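Local coordinates for protein dihydrodipicolinate synthase (Oceanobacillus iheyensis HTE831, PDB 3D0C) that probably catalyses the formation of 4-hydroxy-tetrahydrodipicolinate, a step of lysine biosynthesis, as a TIM-barrel lyase of the DapA family, at residues 209-214 against 224-229. The protein carries 1 engineered substitution. Sequence-based numbering, arbitrary orientation.
Sequences VGFTSG and FALLEA
Phe211 of strand 210-213 packs on Leu226 and Leu227 of helix 220-232. Strand and helix form the last beta-alpha step of the TIM barrel, so this is barrel-to-helix packing on the outside of the closed sheet. The contact is apolar and buried, with no hydrogen bond between the two segments.

The Phe211 CB points toward the helix. CG sits between the backbone N and the carbonyl carbon (chi1 66°), and from there the ring reaches out to the helix with its far end. CE2 lies 4.1 Å from both CB and CA of Leu227, so the ring comes close to the helix backbone itself. CD1 of Leu227 also reaches CE2, at 4.2 Å. CZ, the tip, turns to the other leucine, Leu226. Both leucines meet the ring obliquely.

Phe211 also touches Ala200 and Glu197 of helix 196-206 and Ile15 of the first strand, which pairs with strand 210-213 to close the barrel. Leu227 rests on the same Ile15. The side chain of Phe211 is about 9 Å from that of Lys167, the predicted Schiff-base lysine. With CG of Leu226 opposite its backbone N (chi1 177°), the side chain extends so that methyl CD2 comes within 4.2 Å of CZ of Phe211.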
loop_
_atom_site.group_PDB
_atom_site.type_symbol
_atom_site.label_atom_id
_atom_site.label_comp_id
_atom_site.label_asym_id
_atom_site.label_seq_id
_atom_site.Cartn_x
_atom_site.Cartn_y
_atom_site.Cartn_z
ATOM N N VAL A 209 -18.425 10.214 -16.698
ATOM C CA VAL A 209 -18.340 10.307 -18.152
ATOM C C VAL A 209 -17.448 9.252 -18.797
ATOM O O VAL A 209 -17.228 9.270 -20.009
ATOM C CB VAL A 209 -17.815 11.697 -18.575
ATOM C CG1 VAL A 209 -18.704 12.788 -17.984
ATOM C CG2 VAL A 209 -16.373 11.873 -18.107
ATOM N N GLY A 210 -16.922 8.341 -17.992
ATOM C CA GLY A 210 -16.068 7.303 -18.536
ATOM C C GLY A 210 -15.806 6.231 -17.503
ATOM O O GLY A 210 -16.257 6.340 -16.361
ATOM N N PHE A 211 -15.098 5.179 -17.895
ATOM C CA PHE A 211 -14.790 4.138 -16.935
ATOM C C PHE A 211 -13.504 3.409 -17.293
ATOM O O PHE A 211 -13.130 3.329 -18.466
ATOM C CB PHE A 211 -15.979 3.164 -16.797
ATOM C CG PHE A 211 -16.275 2.349 -18.031
ATOM C CD1 PHE A 211 -15.593 1.161 -18.276
ATOM C CD2 PHE A 211 -17.281 2.734 -18.911
ATOM C CE1 PHE A 211 -15.914 0.363 -19.377
ATOM C CE2 PHE A 211 -17.610 1.944 -20.018
ATOM C CZ PHE A 211 -16.928 0.756 -20.249
ATOM N N THR A 212 -12.806 2.922 -16.271
ATOM C CA THR A 212 -11.564 2.187 -16.485
ATOM C C THR A 212 -11.955 0.752 -16.811
ATOM O O THR A 212 -13.065 0.323 -16.499
ATOM C CB THR A 212 -10.681 2.150 -15.215
ATOM O OG1 THR A 212 -11.412 1.522 -14.152
ATOM C CG2 THR A 212 -10.266 3.559 -14.793
ATOM N N SER A 213 -11.042 0.002 -17.419
ATOM C CA SER A 213 -11.335 -1.390 -17.756
ATOM C C SER A 213 -10.101 -2.250 -17.884
ATOM O O SER A 213 -9.064 -1.787 -18.358
ATOM C CB SER A 213 -12.112 -1.481 -19.075
ATOM O OG SER A 213 -12.296 -2.844 -19.464
ATOM N N GLY A 214 -10.239 -3.508 -17.471
ATOM C CA GLY A 214 -9.161 -4.476 -17.583
ATOM C C GLY A 214 -9.657 -5.538 -18.557
ATOM O O GLY A 214 -8.881 -6.300 -19.146
ATOM N N PHE A 224 -16.702 -2.056 -25.089
ATOM C CA PHE A 224 -17.133 -0.970 -25.962
ATOM C C PHE A 224 -18.625 -1.029 -26.250
ATOM O O PHE A 224 -19.234 -0.009 -26.569
ATOM C CB PHE A 224 -16.333 -0.971 -27.267
ATOM C CG PHE A 224 -15.074 -0.153 -27.195
ATOM C CD1 PHE A 224 -15.134 1.237 -27.196
ATOM C CD2 PHE A 224 -13.836 -0.772 -27.084
ATOM C CE1 PHE A 224 -13.971 2.000 -27.088
ATOM C CE2 PHE A 224 -12.670 -0.023 -26.975
ATOM C CZ PHE A 224 -12.737 1.364 -26.975
ATOM N N ALA A 225 -19.208 -2.220 -26.148
ATOM C CA ALA A 225 -20.647 -2.368 -26.359
ATOM C C ALA A 225 -21.332 -1.655 -25.186
ATOM O O ALA A 225 -22.354 -0.979 -25.349
ATOM C CB ALA A 225 -21.031 -3.841 -26.387
ATOM N N LEU A 226 -20.743 -1.801 -24.002
ATOM C CA LEU A 226 -21.279 -1.154 -22.810
ATOM C C LEU A 226 -21.118 0.360 -22.919
ATOM O O LEU A 226 -22.035 1.111 -22.582
ATOM C CB LEU A 226 -20.561 -1.659 -21.551
ATOM C CG LEU A 226 -21.000 -0.982 -20.248
ATOM C CD1 LEU A 226 -22.492 -1.193 -20.058
ATOM C CD2 LEU A 226 -20.225 -1.547 -19.069
ATOM N N LEU A 227 -19.960 0.820 -23.385
ATOM C CA LEU A 227 -19.760 2.262 -23.511
ATOM C C LEU A 227 -20.772 2.865 -24.482
ATOM O O LEU A 227 -21.394 3.884 -24.190
ATOM C CB LEU A 227 -18.342 2.586 -23.991
ATOM C CG LEU A 227 -18.083 4.079 -24.255
ATOM C CD1 LEU A 227 -18.217 4.876 -22.968
ATOM C CD2 LEU A 227 -16.699 4.264 -24.838
ATOM N N GLU A 228 -20.946 2.232 -25.639
ATOM C CA GLU A 228 -21.889 2.759 -26.619
ATOM C C GLU A 228 -23.304 2.803 -26.056
ATOM O O GLU A 228 -24.012 3.797 -26.219
ATOM C CB GLU A 228 -21.875 1.924 -27.897
ATOM C CG GLU A 228 -22.779 2.497 -28.976
ATOM C CD GLU A 228 -22.570 1.844 -30.326
ATOM O OE1 GLU A 228 -22.819 0.625 -30.446
ATOM O OE2 GLU A 228 -22.155 2.555 -31.268
ATOM N N ALA A 229 -23.707 1.725 -25.393
ATOM C CA ALA A 229 -25.034 1.651 -24.803
ATOM C C ALA A 229 -25.242 2.798 -23.815
ATOM O O ALA A 229 -26.277 3.458 -23.837
ATOM C CB ALA A 229 -25.220 0.311 -24.100
#